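Local atomic coordinates of D-2-hydroxyacid dehydrogensase protein (Ketogulonicigenium vulgare, PDB entry 4LSW), a protein that probably catalyses the NAD(P)-dependent, stereospecific interconversion of D-2-hydroxy acids and the corresponding 2-oxo acids. Residues A60-C65 with R87-Q92; R146-L151 with R162-F167; E241-A246 with G250-A255. One frame throughout, in Å; residues are numbered along the deposited sequence.

Interaction 1 of 3, residues A60-C65 with R87-Q92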
loop_
_atom_site.group_PDB
_atom_site.type_symbol
_atom_site.label_atom_id
_atom_site.label_comp_id
_atom_site.label_asym_id
_atom_site.label_seq_id
_atom_site.Cartn_x
_atom_site.Cartn_y
_atom_site.Cartn_z
ATOM N N ALA A 60 17.219 -0.273 19.811
ATOM C CA ALA A 60 18.594 -0.721 20.003
ATOM C C ALA A 60 19.491 -0.197 18.882
ATOM O O ALA A 60 20.632 0.190 19.120
ATOM C CB ALA A 60 18.664 -2.233 20.101
ATOM N N LEU A 61 18.970 -0.180 17.660
ATOM C CA LEU A 61 19.735 0.349 16.540
ATOM C C LEU A 61 19.987 1.847 16.711
ATOM O O LEU A 61 21.099 2.339 16.500
ATOM C CB LEU A 61 19.006 0.088 15.229
ATOM C CG LEU A 61 19.723 0.711 14.041
ATOM C CD1 LEU A 61 21.102 0.077 13.881
ATOM C CD2 LEU A 61 18.901 0.581 12.770
ATOM N N ILE A 62 18.942 2.569 17.093
ATOM C CA ILE A 62 19.050 3.995 17.368
ATOM C C ILE A 62 20.076 4.263 18.474
ATOM O O ILE A 62 20.882 5.189 18.366
ATOM C CB ILE A 62 17.662 4.575 17.718
ATOM C CG1 ILE A 62 16.789 4.600 16.460
ATOM C CG2 ILE A 62 17.788 5.959 18.321
ATOM C CD1 ILE A 62 15.300 4.735 16.727
ATOM N N GLU A 63 20.070 3.434 19.512
ATOM C CA GLU A 63 21.029 3.568 20.610
ATOM C C GLU A 63 22.465 3.335 20.146
ATOM O O GLU A 63 23.411 3.908 20.697
ATOM C CB GLU A 63 20.699 2.594 21.748
ATOM C CG GLU A 63 19.406 2.905 22.493
ATOM C CD GLU A 63 18.972 1.781 23.425
ATOM O OE1 GLU A 63 18.931 0.611 22.980
ATOM O OE2 GLU A 63 18.667 2.078 24.598
ATOM N N ALA A 64 22.624 2.491 19.130
ATOM C CA ALA A 64 23.948 2.173 18.608
ATOM C C ALA A 64 24.469 3.292 17.717
ATOM O O ALA A 64 25.635 3.279 17.311
ATOM C CB ALA A 64 23.912 0.856 17.840
ATOM N N CYS A 65 23.598 4.251 17.401
ATOM C CA CYS A 65 23.968 5.390 16.570
ATOM C C CYS A 65 23.760 6.686 17.354
ATOM O O CYS A 65 22.817 7.430 17.099
ATOM C CB CYS A 65 23.136 5.413 15.277
ATOM S SG CYS A 65 23.304 3.935 14.232
ATOM N N ARG A 87 11.787 10.615 19.277
ATOM C CA ARG A 87 11.388 11.848 19.941
ATOM C C ARG A 87 12.172 12.116 21.221
ATOM O O ARG A 87 12.402 13.273 21.574
ATOM C CB ARG A 87 9.885 11.857 20.198
ATOM C CG ARG A 87 9.075 11.972 18.918
ATOM C CD ARG A 87 7.622 12.283 19.208
ATOM N NE ARG A 87 6.825 12.387 17.989
ATOM C CZ ARG A 87 6.076 11.405 17.496
ATOM N NH1 ARG A 87 6.016 10.236 18.121
ATOM N NH2 ARG A 87 5.379 11.596 16.382
ATOM N N GLU A 88 12.586 11.054 21.909
ATOM C CA GLU A 88 13.454 11.196 23.076
ATOM C C GLU A 88 14.765 11.864 22.692
ATOM O O GLU A 88 15.352 12.597 23.488
ATOM C CB GLU A 88 13.785 9.829 23.683
ATOM C CG GLU A 88 12.671 9.149 24.452
ATOM C CD GLU A 88 12.993 7.695 24.758
ATOM O OE1 GLU A 88 14.127 7.257 24.462
ATOM O OE2 GLU A 88 12.107 6.988 25.281
ATOM N N ARG A 89 15.220 11.601 21.468
ATOM C CA ARG A 89 16.578 11.953 21.053
ATOM C C ARG A 89 16.688 13.120 20.082
ATOM O O ARG A 89 17.791 13.522 19.714
ATOM C CB ARG A 89 17.255 10.721 20.451
ATOM C CG ARG A 89 17.418 9.614 21.455
ATOM C CD ARG A 89 18.021 8.376 20.846
ATOM N NE ARG A 89 18.647 7.563 21.880
ATOM C CZ ARG A 89 17.972 6.861 22.784
ATOM N NH1 ARG A 89 16.642 6.855 22.778
ATOM N NH2 ARG A 89 18.629 6.158 23.695
ATOM N N GLY A 90 15.552 13.667 19.665
ATOM C CA GLY A 90 15.571 14.756 18.713
ATOM C C GLY A 90 15.817 14.263 17.301
ATOM O O GLY A 90 16.188 15.034 16.427
ATOM N N ILE A 91 15.597 12.972 17.077
ATOM C CA ILE A 91 15.776 12.407 15.744
ATOM C C ILE A 91 14.542 12.688 14.885
ATOM O O ILE A 91 13.411 12.454 15.316
ATOM C CB ILE A 91 16.052 10.898 15.808
ATOM C CG1 ILE A 91 17.364 10.642 16.550
ATOM C CG2 ILE A 91 16.098 10.280 14.412
ATOM C CD1 ILE A 91 17.491 9.232 17.063
ATOM N N GLN A 92 14.776 13.194 13.677
ATOM C CA GLN A 92 13.707 13.484 12.732
ATOM C C GLN A 92 13.492 12.305 11.782
ATOM O O GLN A 92 14.392 11.497 11.579
ATOM C CB GLN A 92 14.037 14.758 11.955
ATOM C CG GLN A 92 14.163 15.988 12.856
ATOM C CD GLN A 92 14.706 17.198 12.121
ATOM O OE1 GLN A 92 13.983 17.865 11.380
ATOM N NE2 GLN A 92 15.989 17.486 12.319
HETATM O O HOH W 1 16.844 3.782 24.656
#
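Arg89 reaches over Ile62 toward Glu63, and its course shows how a long basic side chain can be greasy along its stem and polar at its tip. Its CB starts beside Ile91 of its own segment, 3.7 Å from Ile91 CD1. With CG anti to the carbonyl carbon (chi1 -64°), the chain leaves the backbone and runs extended from CG to NE, toward Ile62. CD then meets Ile62 CG2 at 3.5 Å, and NE still passes over the same methyl. That methyl is shared: Ile91 CD1 touches Ile62 CG2, also at 3.5 Å, so a single branch joins the buried isoleucine pair to the aliphatic part of the arginine.

Helices 59-63 and 83-89 belong to successive beta-alpha crossovers of the mixed sheet, whose strands 48-52, 70-74 and 92-94 lie side by side; in this family such a sheet builds the flavodoxin-like substrate-binding domain. Ile62 also packs on Ala85 and Cys86 of the second helix.

At the tip the two amino nitrogens part company. Arg89 NH1 turns back to a salt bridge with Glu88 OE1 at 3.1 Å. That carboxylate oxygen has a second cationic partner in Arg59. NH2 approaches Glu63 CG obliquely at 3.6 Å. Although Glu63 OE2 lies 4.2 Å from Arg89 NH2, it sits well out of the guanidinium plane, and the carboxylate is turned 87° to that plane, so no N-H points at it. A water bridges the two instead, donating to Glu63 OE2 and accepting from Arg89 NH2.

Interaction 2 of 3, residues R146-L151 with R162-F167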
loop_
_atom_site.group_PDB
_atom_site.type_symbol
_atom_site.label_atom_id
_atom_site.label_comp_id
_atom_site.label_asym_id
_atom_site.label_seq_id
_atom_site.Cartn_x
_atom_site.Cartn_y
_atom_site.Cartn_z
ATOM N N ARG A 146 -23.014 1.325 -12.465
ATOM C CA ARG A 146 -23.428 0.557 -11.298
ATOM C C ARG A 146 -22.942 1.241 -10.016
ATOM O O ARG A 146 -22.449 2.369 -10.062
ATOM C CB ARG A 146 -22.962 -0.896 -11.427
ATOM C CG ARG A 146 -23.595 -1.602 -12.658
ATOM C CD ARG A 146 -23.213 -3.065 -12.747
ATOM N NE ARG A 146 -23.747 -3.852 -11.637
ATOM C CZ ARG A 146 -23.292 -5.050 -11.286
ATOM N NH1 ARG A 146 -22.293 -5.611 -11.953
ATOM N NH2 ARG A 146 -23.838 -5.693 -10.263
ATOM N N ARG A 147 -23.115 0.585 -8.872
ATOM C CA ARG A 147 -22.887 1.238 -7.590
ATOM C C ARG A 147 -21.546 0.831 -6.985
ATOM O O ARG A 147 -21.240 -0.356 -6.897
ATOM C CB ARG A 147 -24.027 0.880 -6.629
ATOM C CG ARG A 147 -25.423 1.259 -7.159
ATOM C CD ARG A 147 -26.502 0.558 -6.345
ATOM N NE ARG A 147 -26.319 -0.889 -6.361
ATOM C CZ ARG A 147 -27.005 -1.745 -5.607
ATOM N NH1 ARG A 147 -27.931 -1.307 -4.767
ATOM N NH2 ARG A 147 -26.760 -3.048 -5.699
ATOM N N ALA A 148 -20.758 1.820 -6.575
ATOM C CA ALA A 148 -19.449 1.564 -5.988
ATOM C C ALA A 148 -19.294 2.306 -4.679
ATOM O O ALA A 148 -19.705 3.459 -4.567
ATOM C CB ALA A 148 -18.336 1.961 -6.974
ATOM N N GLY A 149 -18.692 1.630 -3.705
ATOM C CA GLY A 149 -18.411 2.237 -2.420
ATOM C C GLY A 149 -16.917 2.286 -2.205
ATOM O O GLY A 149 -16.199 1.361 -2.583
ATOM N N VAL A 150 -16.454 3.366 -1.594
ATOM C CA VAL A 150 -15.044 3.522 -1.273
ATOM C C VAL A 150 -14.890 3.647 0.241
ATOM O O VAL A 150 -15.390 4.604 0.853
ATOM C CB VAL A 150 -14.441 4.731 -2.002
ATOM C CG1 VAL A 150 -12.953 4.873 -1.709
ATOM C CG2 VAL A 150 -14.673 4.600 -3.514
ATOM N N LEU A 151 -14.211 2.666 0.838
ATOM C CA LEU A 151 -14.009 2.610 2.285
ATOM C C LEU A 151 -12.664 3.246 2.612
ATOM O O LEU A 151 -11.600 2.657 2.383
ATOM C CB LEU A 151 -14.074 1.164 2.774
ATOM C CG LEU A 151 -13.866 0.956 4.270
ATOM C CD1 LEU A 151 -14.862 1.791 5.064
ATOM C CD2 LEU A 151 -14.031 -0.505 4.594
ATOM N N ARG A 162 -12.418 9.318 -8.343
ATOM C CA ARG A 162 -12.317 10.140 -9.555
ATOM C C ARG A 162 -12.350 9.261 -10.796
ATOM O O ARG A 162 -13.014 9.593 -11.787
ATOM C CB ARG A 162 -11.057 11.004 -9.540
ATOM C CG ARG A 162 -11.092 12.080 -8.462
ATOM C CD ARG A 162 -9.806 12.885 -8.444
ATOM N NE ARG A 162 -9.726 13.730 -9.626
ATOM C CZ ARG A 162 -8.742 13.696 -10.518
ATOM N NH1 ARG A 162 -7.719 12.865 -10.365
ATOM N NH2 ARG A 162 -8.781 14.512 -11.565
ATOM N N ARG A 163 -11.653 8.131 -10.727
ATOM C CA ARG A 163 -11.634 7.182 -11.843
ATOM C C ARG A 163 -12.996 6.524 -12.025
ATOM O O ARG A 163 -13.449 6.317 -13.149
ATOM C CB ARG A 163 -10.540 6.125 -11.647
ATOM C CG ARG A 163 -9.132 6.668 -11.888
ATOM C CD ARG A 163 -8.155 6.009 -10.937
ATOM N NE ARG A 163 -6.798 6.470 -11.206
ATOM C CZ ARG A 163 -6.314 7.645 -10.819
ATOM N NH1 ARG A 163 -7.084 8.498 -10.147
ATOM N NH2 ARG A 163 -5.064 7.975 -11.113
ATOM N N LEU A 164 -13.658 6.178 -10.920
ATOM C CA LEU A 164 -14.983 5.556 -11.006
ATOM C C LEU A 164 -16.020 6.498 -11.614
ATOM O O LEU A 164 -16.952 6.049 -12.288
ATOM C CB LEU A 164 -15.453 5.081 -9.638
ATOM C CG LEU A 164 -14.579 4.058 -8.929
ATOM C CD1 LEU A 164 -15.090 3.822 -7.506
ATOM C CD2 LEU A 164 -14.484 2.743 -9.729
ATOM N N ALA A 165 -15.876 7.798 -11.369
ATOM C CA ALA A 165 -16.830 8.770 -11.908
ATOM C C ALA A 165 -16.831 8.793 -13.437
ATOM O O ALA A 165 -17.865 9.056 -14.049
ATOM C CB ALA A 165 -16.554 10.170 -11.341
ATOM N N GLY A 166 -15.679 8.513 -14.045
ATOM C CA GLY A 166 -15.579 8.458 -15.498
ATOM C C GLY A 166 -16.356 7.286 -16.086
ATOM O O GLY A 166 -16.692 7.290 -17.282
ATOM N N PHE A 167 -16.653 6.293 -15.239
ATOM C CA PHE A 167 -17.503 5.154 -15.598
ATOM C C PHE A 167 -18.973 5.366 -15.194
ATOM O O PHE A 167 -19.778 4.420 -15.219
ATOM C CB PHE A 167 -16.966 3.862 -14.946
ATOM C CG PHE A 167 -15.658 3.395 -15.523
ATOM C CD1 PHE A 167 -14.456 3.933 -15.091
ATOM C CD2 PHE A 167 -15.631 2.428 -16.515
ATOM C CE1 PHE A 167 -13.248 3.516 -15.628
ATOM C CE2 PHE A 167 -14.425 2.005 -17.066
ATOM C CZ PHE A 167 -13.228 2.545 -16.620
#
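Leu164 meets Ala148 and Val150 through methyl groups alone; the flat groups of the two segments stand aside. The ring of Phe167 receives Arg163 O at its edge and in its plane, with Phe167 CD1 3.2 Å from that oxygen. The same carbonyl also takes a weak bond from Gly166 N. Phe167 packs on Leu113 of helix 101-116 as well, while the guanidinium of Arg163 is bound by the carboxylates of Asp106 and Glu159.

The contact itself rests on one branch of the leucine. CG of Leu164 is anti to the carbonyl carbon (chi1 -59°), and CD1 continues the chain outward, anti to CA (chi2 173°), which carries this methyl to the strand. There Leu164 CD1 lies 3.8 Å from Ala148 CB and 4.1 Å from Val150 CG2.

Those two residues alternate with Gly149 along strand 147-151, and both direct their CB atoms at the helix. Strand 147-151, helix 155-165 and strand 170-174 form a beta-alpha-beta unit of the parallel Rossmann-type sheet, in which 147-151 lies between 170-174 and 200-203. Gly152 and Gly154 in the strand-to-helix turn and Gly157 in the first turn of the helix fit the GxGxxG pattern, consistent with the dinucleotide-binding loop of this family, and Val150 touches it.

Of the two methyls of Val150, it is CG2, beside the backbone N, that faces the leucine. Ile171 and Phe202 from the two strands bordering 147-151 also meet Leu164, and Met112 reaches it from helix 101-116; all three contact residues are buried.

Interaction 3 of 3, residues E241-A246 with G250-A255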
loop_
_atom_site.group_PDB
_atom_site.type_symbol
_atom_site.label_atom_id
_atom_site.label_comp_id
_atom_site.label_asym_id
_atom_site.label_seq_id
_atom_site.Cartn_x
_atom_site.Cartn_y
_atom_site.Cartn_z
ATOM N N GLU A 241 -10.286 -14.938 7.357
ATOM C CA GLU A 241 -11.081 -16.135 7.617
ATOM C C GLU A 241 -12.545 -15.925 7.247
ATOM O O GLU A 241 -13.170 -16.790 6.629
ATOM C CB GLU A 241 -10.970 -16.541 9.087
ATOM C CG GLU A 241 -9.615 -17.131 9.471
ATOM C CD GLU A 241 -9.314 -18.468 8.799
ATOM O OE1 GLU A 241 -10.245 -19.135 8.303
ATOM O OE2 GLU A 241 -8.130 -18.847 8.773
ATOM N N ALA A 242 -13.077 -14.757 7.601
ATOM C CA ALA A 242 -14.445 -14.413 7.231
ATOM C C ALA A 242 -14.564 -14.258 5.716
ATOM O O ALA A 242 -15.583 -14.634 5.135
ATOM C CB ALA A 242 -14.884 -13.149 7.914
ATOM N N LEU A 243 -13.525 -13.697 5.093
ATOM C CA LEU A 243 -13.538 -13.455 3.654
ATOM C C LEU A 243 -13.519 -14.775 2.889
ATOM O O LEU A 243 -14.315 -14.995 1.972
ATOM C CB LEU A 243 -12.344 -12.582 3.258
ATOM C CG LEU A 243 -12.160 -12.298 1.760
ATOM C CD1 LEU A 243 -13.424 -11.696 1.193
ATOM C CD2 LEU A 243 -10.986 -11.363 1.548
ATOM N N ILE A 244 -12.635 -15.683 3.301
ATOM C CA ILE A 244 -12.530 -16.969 2.637
ATOM C C ILE A 244 -13.818 -17.786 2.767
ATOM O O ILE A 244 -14.309 -18.339 1.788
ATOM C CB ILE A 244 -11.310 -17.750 3.161
ATOM C CG1 ILE A 244 -10.031 -17.051 2.686
ATOM C CG2 ILE A 244 -11.329 -19.173 2.652
ATOM C CD1 ILE A 244 -8.774 -17.495 3.403
ATOM N N ALA A 245 -14.382 -17.837 3.973
ATOM C CA ALA A 245 -15.622 -18.571 4.181
ATOM C C ALA A 245 -16.770 -18.007 3.346
ATOM O O ALA A 245 -17.572 -18.755 2.790
ATOM C CB ALA A 245 -15.993 -18.575 5.652
ATOM N N ALA A 246 -16.843 -16.683 3.259
ATOM C CA ALA A 246 -17.917 -16.050 2.500
ATOM C C ALA A 246 -17.775 -16.298 0.995
ATOM O O ALA A 246 -18.770 -16.522 0.308
ATOM C CB ALA A 246 -17.981 -14.573 2.796
ATOM N N GLY A 250 -20.538 -18.492 -1.219
ATOM C CA GLY A 250 -21.325 -17.685 -2.132
ATOM C C GLY A 250 -21.981 -16.480 -1.471
ATOM O O GLY A 250 -22.756 -15.774 -2.107
ATOM N N ARG A 251 -21.675 -16.245 -0.195
ATOM C CA ARG A 251 -22.178 -15.066 0.501
ATOM C C ARG A 251 -21.536 -13.767 -0.014
ATOM O O ARG A 251 -22.121 -12.689 0.107
ATOM C CB ARG A 251 -21.998 -15.195 2.020
ATOM C CG ARG A 251 -22.979 -16.153 2.685
ATOM C CD ARG A 251 -22.763 -16.261 4.196
ATOM N NE ARG A 251 -21.557 -17.029 4.509
ATOM C CZ ARG A 251 -20.499 -16.556 5.164
ATOM N NH1 ARG A 251 -19.449 -17.347 5.364
ATOM N NH2 ARG A 251 -20.477 -15.318 5.628
ATOM N N LEU A 252 -20.331 -13.883 -0.566
ATOM C CA LEU A 252 -19.692 -12.785 -1.290
ATOM C C LEU A 252 -19.448 -13.272 -2.697
ATOM O O LEU A 252 -18.973 -14.393 -2.895
ATOM C CB LEU A 252 -18.353 -12.402 -0.658
ATOM C CG LEU A 252 -17.614 -11.285 -1.423
ATOM C CD1 LEU A 252 -18.455 -10.010 -1.468
ATOM C CD2 LEU A 252 -16.279 -11.028 -0.791
ATOM N N GLY A 253 -19.744 -12.420 -3.673
ATOM C CA GLY A 253 -19.615 -12.797 -5.070
ATOM C C GLY A 253 -18.196 -13.021 -5.553
ATOM O O GLY A 253 -17.918 -14.033 -6.206
ATOM N N SER A 254 -17.302 -12.082 -5.255
ATOM C CA SER A 254 -15.930 -12.170 -5.735
ATOM C C SER A 254 -15.029 -11.195 -4.997
ATOM O O SER A 254 -15.506 -10.306 -4.290
ATOM C CB SER A 254 -15.859 -11.905 -7.247
ATOM O OG SER A 254 -16.280 -10.584 -7.550
ATOM N N ALA A 255 -13.724 -11.365 -5.171
ATOM C CA ALA A 255 -12.748 -10.485 -4.565
ATOM C C ALA A 255 -11.570 -10.301 -5.498
ATOM O O ALA A 255 -11.231 -11.193 -6.278
ATOM C CB ALA A 255 -12.281 -11.048 -3.231
HETATM O O HOH W 2 -17.737 -15.249 6.714
#
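Ala246 meets both Arg251 and Leu252, through a backbone bond, a guanidinium face and apolar contact. The backbone bond is Leu252 N to Ala246 O, 3.2 Å long and nearly straight at the hydrogen (164°). The donor stands above the carbonyl plane, 65° out of it, and therefore not on a lone pair. Gly250, with positive phi, turns the chain back so that this amide can meet the last part of the helix.

Arg251 packs its guanidinium on the helix backbone. Its chain bends at chi3 (-73°), folding the group back so that Ala246 CA lies over one face; Arg251 NH1 comes obliquely within 3.4 Å of Ala245 C. The polar contacts lie around the same group. At the edge, in plane, a water accepts from Arg251 NH2 at 2.9 Å and donates to Ala242 O at 2.7 Å. The charge is met by Glu221 at NH2 and Asp249 at NH1, which would fix the rotation of the group.

Apolar contacts fill the inner side. Although the CB of Leu243 points away, its CD1 swings round to Leu252 CD2 at 3.5 Å, and Ala246 CB rests against Leu252 CB. Ile220 and Leu229 touch both leucines.

Such a helix, folded onto the chain that leads directly into the next parallel strand, is the second half of a beta-alpha-beta crossover, here strand 228-231, helix 240-249 and strand 254-257 of the Rossmann-type domain.

Interactions 2 and 3 belong to one parallel sheet and one nucleotide-binding domain, their centres about 22 Å apart; interaction 1 lies in the other domain, about 44 Å between centres from either, on the opposite side of the chain's centre. All three hold pieces of beta-alpha crossovers, but at different depths. Interaction 2, helix against strand, is wholly buried and purely apolar. The other two are partly buried and combine an aliphatic inner side with an arginine and a bridging water toward the surface. They differ in reach: interaction 1 joins helices of successive crossovers, whereas interaction 3 closes a short turn and adds a backbone hydrogen bond.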